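Local coordinates for putative alpha/beta hydrolase fold protein (Candidatus Nitrososphaera gargensis, PDB 5A62) that probably acts as a carboxylesterase, a hydrolase of the alpha/beta hydrolase fold that cleaves ester bonds, at residues 22-27 with 92-97; 212-217 with 266-271. All coordinates share one frame; numbering follows the deposited sequence.

Contact 1: residues 22-27 with 92-97; sequences RSYPLV and KCTIIG
Two neighbouring parallel strands of the alpha/beta hydrolase sheet, 25-29 and 93-98, meet here; the second contains G97, first residue of a GxSxG sequence consistent with the nucleophile elbow of this family. Three backbone bonds set the register. T94 N donates to P25 O, V27 N to T94 O (3.0 Å), and I96 N to V27 O (2.8 Å, N-H...O angle 173°), which places L26 beside T94 and V27 beside I95 with axes 26° apart. T94 O and V27 O each also take a CA-H...O contact, from L26 CA at 3.3 Å and from I95 CA.

On the face carrying L26 and T94, the hydroxyl of T94 gives a hydrogen bond to Y24, OG1 to OH 2.9 Å, from the edge of the ring and near its plane. With CG anti to its backbone N (chi1 -174°), the Y24 side chain swings across toward strand 93-97 and brings OH to T94; P25 CD lies over one face of the ring, offset toward the rim. The phenol also bonds to D117 OD2, so its oxygen is held by two partners; K92 makes a salt bridge to D117 through NZ. L26 CD2 packs on T94 CB at 3.7 Å, side by side. On the opposite face V27 CB meets I95 CG1 (4.2 Å), while V27 CG2 approaches C93 SG (4.1 Å).

Strands 52-56 and 116-122 flank the pair through backbone bonds from L26 and from C93 and I95. Helix 256-272 covers L26, T94 and I96, and helix 100-111 packs on I95 from the other face.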
loop_
_atom_site.group_PDB
_atom_site.type_symbol
_atom_site.label_atom_id
_atom_site.label_comp_id
_atom_site.label_asym_id
_atom_site.label_seq_id
_atom_site.Cartn_x
_atom_site.Cartn_y
_atom_site.Cartn_z
ATOM N N ARG A 22 -28.279 16.346 20.105
ATOM C CA ARG A 22 -27.985 17.774 20.224
ATOM C C ARG A 22 -26.678 18.088 20.940
ATOM O O ARG A 22 -26.289 19.240 21.059
ATOM C CB ARG A 22 -29.107 18.496 20.988
ATOM C CG ARG A 22 -30.452 18.509 20.255
ATOM C CD ARG A 22 -31.566 18.829 21.230
ATOM N NE ARG A 22 -31.640 17.815 22.290
ATOM C CZ ARG A 22 -32.493 17.860 23.316
ATOM N NH1 ARG A 22 -33.350 18.875 23.438
ATOM N NH2 ARG A 22 -32.497 16.889 24.231
ATOM N N SER A 23 -26.012 17.084 21.499
ATOM C CA SER A 23 -24.797 17.369 22.216
ATOM C C SER A 23 -23.602 17.479 21.269
ATOM O O SER A 23 -23.642 16.956 20.155
ATOM C CB SER A 23 -24.514 16.268 23.201
ATOM O OG SER A 23 -25.525 16.182 24.230
ATOM N N TYR A 24 -22.556 18.109 21.761
ATOM C CA TYR A 24 -21.332 18.310 20.970
ATOM C C TYR A 24 -20.685 16.945 20.640
ATOM O O TYR A 24 -20.444 16.153 21.540
ATOM C CB TYR A 24 -20.332 19.194 21.733
ATOM C CG TYR A 24 -19.142 19.539 20.884
ATOM C CD1 TYR A 24 -19.196 20.541 19.942
ATOM C CD2 TYR A 24 -18.017 18.725 20.908
ATOM C CE1 TYR A 24 -18.126 20.812 19.093
ATOM C CE2 TYR A 24 -16.955 18.993 20.101
ATOM C CZ TYR A 24 -16.975 20.034 19.190
ATOM O OH TYR A 24 -15.967 20.337 18.260
ATOM N N PRO A 25 -20.450 16.745 19.321
ATOM C CA PRO A 25 -19.980 15.408 18.878
ATOM C C PRO A 25 -18.462 15.217 18.870
ATOM O O PRO A 25 -17.720 16.038 18.353
ATOM C CB PRO A 25 -20.498 15.343 17.483
ATOM C CG PRO A 25 -20.420 16.760 16.992
ATOM C CD PRO A 25 -20.758 17.594 18.171
ATOM N N LEU A 26 -18.090 14.109 19.464
ATOM C CA LEU A 26 -16.708 13.623 19.484
ATOM C C LEU A 26 -16.680 12.320 18.714
ATOM O O LEU A 26 -17.561 11.473 18.869
ATOM C CB LEU A 26 -16.267 13.332 20.899
ATOM C CG LEU A 26 -16.285 14.512 21.899
ATOM C CD1 LEU A 26 -15.790 14.116 23.245
ATOM C CD2 LEU A 26 -15.521 15.710 21.429
ATOM N N VAL A 27 -15.662 12.170 17.869
ATOM C CA VAL A 27 -15.475 10.997 17.051
ATOM C C VAL A 27 -14.220 10.279 17.479
ATOM O O VAL A 27 -13.178 10.929 17.489
ATOM C CB VAL A 27 -15.361 11.412 15.564
ATOM C CG1 VAL A 27 -15.170 10.199 14.670
ATOM C CG2 VAL A 27 -16.581 12.232 15.130
ATOM N N LYS A 92 -19.857 19.979 12.713
ATOM C CA LYS A 92 -18.577 20.407 13.367
ATOM C C LYS A 92 -18.336 19.537 14.580
ATOM O O LYS A 92 -19.202 19.395 15.426
ATOM C CB LYS A 92 -18.562 21.878 13.821
ATOM C CG LYS A 92 -18.211 22.853 12.695
ATOM C CD LYS A 92 -17.510 24.140 13.128
ATOM C CE LYS A 92 -16.027 24.117 12.744
ATOM N NZ LYS A 92 -15.195 25.138 13.458
ATOM N N CYS A 93 -17.132 18.989 14.689
ATOM C CA CYS A 93 -16.871 17.964 15.692
ATOM C C CYS A 93 -15.423 18.074 16.136
ATOM O O CYS A 93 -14.630 18.839 15.536
ATOM C CB CYS A 93 -17.125 16.572 15.148
ATOM S SG CYS A 93 -16.004 16.050 13.809
ATOM N N THR A 94 -15.061 17.303 17.131
ATOM C CA THR A 94 -13.691 17.097 17.509
ATOM C C THR A 94 -13.408 15.608 17.292
ATOM O O THR A 94 -14.198 14.767 17.697
ATOM C CB THR A 94 -13.436 17.506 18.921
ATOM O OG1 THR A 94 -13.491 18.957 18.930
ATOM C CG2 THR A 94 -12.077 17.065 19.423
ATOM N N ILE A 95 -12.241 15.272 16.755
ATOM C CA ILE A 95 -11.861 13.871 16.490
ATOM C C ILE A 95 -10.698 13.496 17.406
ATOM O O ILE A 95 -9.726 14.213 17.475
ATOM C CB ILE A 95 -11.451 13.713 15.043
ATOM C CG1 ILE A 95 -12.562 14.144 14.098
ATOM C CG2 ILE A 95 -11.101 12.276 14.758
ATOM C CD1 ILE A 95 -12.162 14.272 12.616
ATOM N N ILE A 96 -10.862 12.374 18.048
ATOM C CA ILE A 96 -9.888 11.773 18.954
ATOM C C ILE A 96 -9.409 10.488 18.254
ATOM O O ILE A 96 -10.180 9.565 18.118
ATOM C CB ILE A 96 -10.413 11.476 20.332
ATOM C CG1 ILE A 96 -10.914 12.801 20.959
ATOM C CG2 ILE A 96 -9.334 10.820 21.155
ATOM C CD1 ILE A 96 -11.799 12.551 22.136
ATOM N N GLY A 97 -8.133 10.489 17.840
ATOM C CA GLY A 97 -7.641 9.337 17.113
ATOM C C GLY A 97 -6.382 8.769 17.656
ATOM O O GLY A 97 -5.479 9.519 17.995
#

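Contact 2: residues 212-217 with 266-271; sequences KVFAIV and LAIVTK
F214 turns the CE1 and CZ corner of its ring onto V269, with CE1 3.7 Å from CG2 of the valine, and this overlap supplies the closest approach of strand 212-217 to helix 266-271. The pair belongs to the layered alpha/beta hydrolase fold, in which the C-terminal helix 256-272 packs against one face of the central sheet. Its segment runs nearly antiparallel to the strand, at 171°, with the axes 10.6 Å apart. The separation is bridged by side chains alone: the two segments bury 180 Å² between them, and the contacts across them are between side-chain carbons.

The methyl at V269 CG2 meets the ring obliquely. F214 CG sits anti to the carbonyl carbon (chi1 -58°), from where the ring extends off the sheet to the helix. A second methyl, CG2 of I268, arrives at the ring's edge near its plane, 4.2 Å from CZ. The ring therefore meets methyls from two consecutive helix residues. Beyond the segments, F265 of the same helix also meets the F214 ring, their planes about 30° apart, and V269 touches A118 of strand 116-122.

K212 starts on the same side of the strand as F214. Its aliphatic chain runs past the helix, placing CE 4.0 Å from I268 CG2, and bends at its last torsion; NZ forms a salt bridge to D272 near the helix's C-terminal end. The lysine thus combines an apolar contact with an ionic one.

Within the helix, L266 O accepts two bonds: T270 N at 2.8 Å and T270 OG1 at 3.0 Å reach it from opposite faces of its carbonyl plane.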
loop_
_atom_site.group_PDB
_atom_site.type_symbol
_atom_site.label_atom_id
_atom_site.label_comp_id
_atom_site.label_asym_id
_atom_site.label_seq_id
_atom_site.Cartn_x
_atom_site.Cartn_y
_atom_site.Cartn_z
ATOM N N LYS A 212 -7.769 23.378 15.757
ATOM C CA LYS A 212 -6.960 23.214 16.976
ATOM C C LYS A 212 -6.340 21.820 16.939
ATOM O O LYS A 212 -7.078 20.880 16.767
ATOM C CB LYS A 212 -7.772 23.362 18.234
ATOM C CG LYS A 212 -8.250 24.782 18.510
ATOM C CD LYS A 212 -8.965 24.728 19.868
ATOM C CE LYS A 212 -9.565 26.034 20.375
ATOM N NZ LYS A 212 -8.785 27.236 19.975
ATOM N N VAL A 213 -5.039 21.718 17.102
ATOM C CA VAL A 213 -4.316 20.474 17.021
ATOM C C VAL A 213 -3.771 20.171 18.402
ATOM O O VAL A 213 -3.054 20.966 18.977
ATOM C CB VAL A 213 -3.189 20.501 16.018
ATOM C CG1 VAL A 213 -2.553 19.119 15.938
ATOM C CG2 VAL A 213 -3.690 20.902 14.622
ATOM N N PHE A 214 -4.099 19.026 18.917
ATOM C CA PHE A 214 -3.614 18.540 20.162
ATOM C C PHE A 214 -2.995 17.158 19.959
ATOM O O PHE A 214 -3.424 16.392 19.118
ATOM C CB PHE A 214 -4.723 18.391 21.188
ATOM C CG PHE A 214 -5.498 19.644 21.487
ATOM C CD1 PHE A 214 -6.649 19.979 20.794
ATOM C CD2 PHE A 214 -5.123 20.432 22.556
ATOM C CE1 PHE A 214 -7.367 21.118 21.138
ATOM C CE2 PHE A 214 -5.838 21.567 22.883
ATOM C CZ PHE A 214 -6.945 21.913 22.192
ATOM N N ALA A 215 -2.000 16.821 20.740
ATOM C CA ALA A 215 -1.377 15.505 20.701
ATOM C C ALA A 215 -1.007 15.066 22.114
ATOM O O ALA A 215 -0.542 15.850 22.952
ATOM C CB ALA A 215 -0.169 15.464 19.831
ATOM N N ILE A 216 -1.259 13.817 22.396
ATOM C CA ILE A 216 -0.817 13.089 23.608
ATOM C C ILE A 216 0.059 11.946 23.163
ATOM O O ILE A 216 -0.412 11.122 22.377
ATOM C CB ILE A 216 -2.013 12.582 24.400
ATOM C CG1 ILE A 216 -3.018 13.719 24.670
ATOM C CG2 ILE A 216 -1.530 11.924 25.690
ATOM C CD1 ILE A 216 -4.315 13.337 25.356
ATOM N N VAL A 217 1.320 11.887 23.611
ATOM C CA VAL A 217 2.245 10.881 23.159
ATOM C C VAL A 217 2.906 10.229 24.355
ATOM O O VAL A 217 3.265 10.938 25.301
ATOM C CB VAL A 217 3.271 11.467 22.178
ATOM C CG1 VAL A 217 4.153 12.514 22.765
ATOM C CG2 VAL A 217 4.158 10.387 21.583
ATOM N N LEU A 266 -10.505 19.177 25.920
ATOM C CA LEU A 266 -11.879 19.290 25.515
ATOM C C LEU A 266 -12.522 20.540 26.145
ATOM O O LEU A 266 -13.386 21.123 25.526
ATOM C CB LEU A 266 -12.665 18.036 25.893
ATOM C CG LEU A 266 -12.244 16.803 25.042
ATOM C CD1 LEU A 266 -12.929 15.578 25.546
ATOM C CD2 LEU A 266 -12.618 17.029 23.606
ATOM N N ALA A 267 -12.054 20.932 27.319
ATOM C CA ALA A 267 -12.555 22.166 27.907
ATOM C C ALA A 267 -12.164 23.368 27.112
ATOM O O ALA A 267 -12.986 24.272 26.947
ATOM C CB ALA A 267 -12.032 22.317 29.315
ATOM N N ILE A 268 -10.949 23.383 26.573
ATOM C CA ILE A 268 -10.515 24.458 25.681
ATOM C C ILE A 268 -11.352 24.482 24.447
ATOM O O ILE A 268 -11.780 25.526 24.006
ATOM C CB ILE A 268 -9.037 24.312 25.313
ATOM C CG1 ILE A 268 -8.180 24.453 26.581
ATOM C CG2 ILE A 268 -8.619 25.226 24.161
ATOM C CD1 ILE A 268 -6.756 24.001 26.392
ATOM N N VAL A 269 -11.574 23.309 23.829
ATOM C CA VAL A 269 -12.336 23.266 22.611
ATOM C C VAL A 269 -13.760 23.738 22.861
ATOM O O VAL A 269 -14.304 24.501 22.042
ATOM C CB VAL A 269 -12.383 21.830 22.030
ATOM C CG1 VAL A 269 -13.327 21.784 20.846
ATOM C CG2 VAL A 269 -10.985 21.358 21.706
ATOM N N THR A 270 -14.376 23.284 23.957
ATOM C CA THR A 270 -15.799 23.567 24.138
ATOM C C THR A 270 -16.046 25.002 24.587
ATOM O O THR A 270 -17.093 25.553 24.244
ATOM C CB THR A 270 -16.523 22.567 25.049
ATOM O OG1 THR A 270 -15.886 22.498 26.319
ATOM C CG2 THR A 270 -16.526 21.200 24.416
ATOM N N LYS A 271 -15.055 25.618 25.221
ATOM C CA LYS A 271 -15.071 27.075 25.504
ATOM C C LYS A 271 -15.299 27.875 24.250
ATOM O O LYS A 271 -16.127 28.776 24.254
ATOM C CB LYS A 271 -13.753 27.572 26.075
ATOM C CG LYS A 271 -13.624 27.379 27.559
ATOM C CD LYS A 271 -12.977 28.592 28.235
ATOM C CE LYS A 271 -13.019 28.421 29.756
ATOM N NZ LYS A 271 -12.740 27.013 30.187
#

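Both contacts bear on one sheet, but contact 1 joins two of its strands edge to edge, contact 2 a strand to the helix covering a face. Contact 1 is the more buried, with seven of its nine touching residues buried against two of four, and its segments cover more of each other (419 against 180 Å²). It combines backbone bonds with a polar side-chain pair; contact 2 is apolar across its segments and reaches the surface at I268, as contact 1 does at K92. Their centres lie 11 Å apart, and helix 256-272 connects them: V269 CG1 comes within 3.4 Å of T94 OG1, and L266 CD2 packs 3.9 Å from L26 CD2. Strand 116-122 lies between strands 93-98 and 212-218.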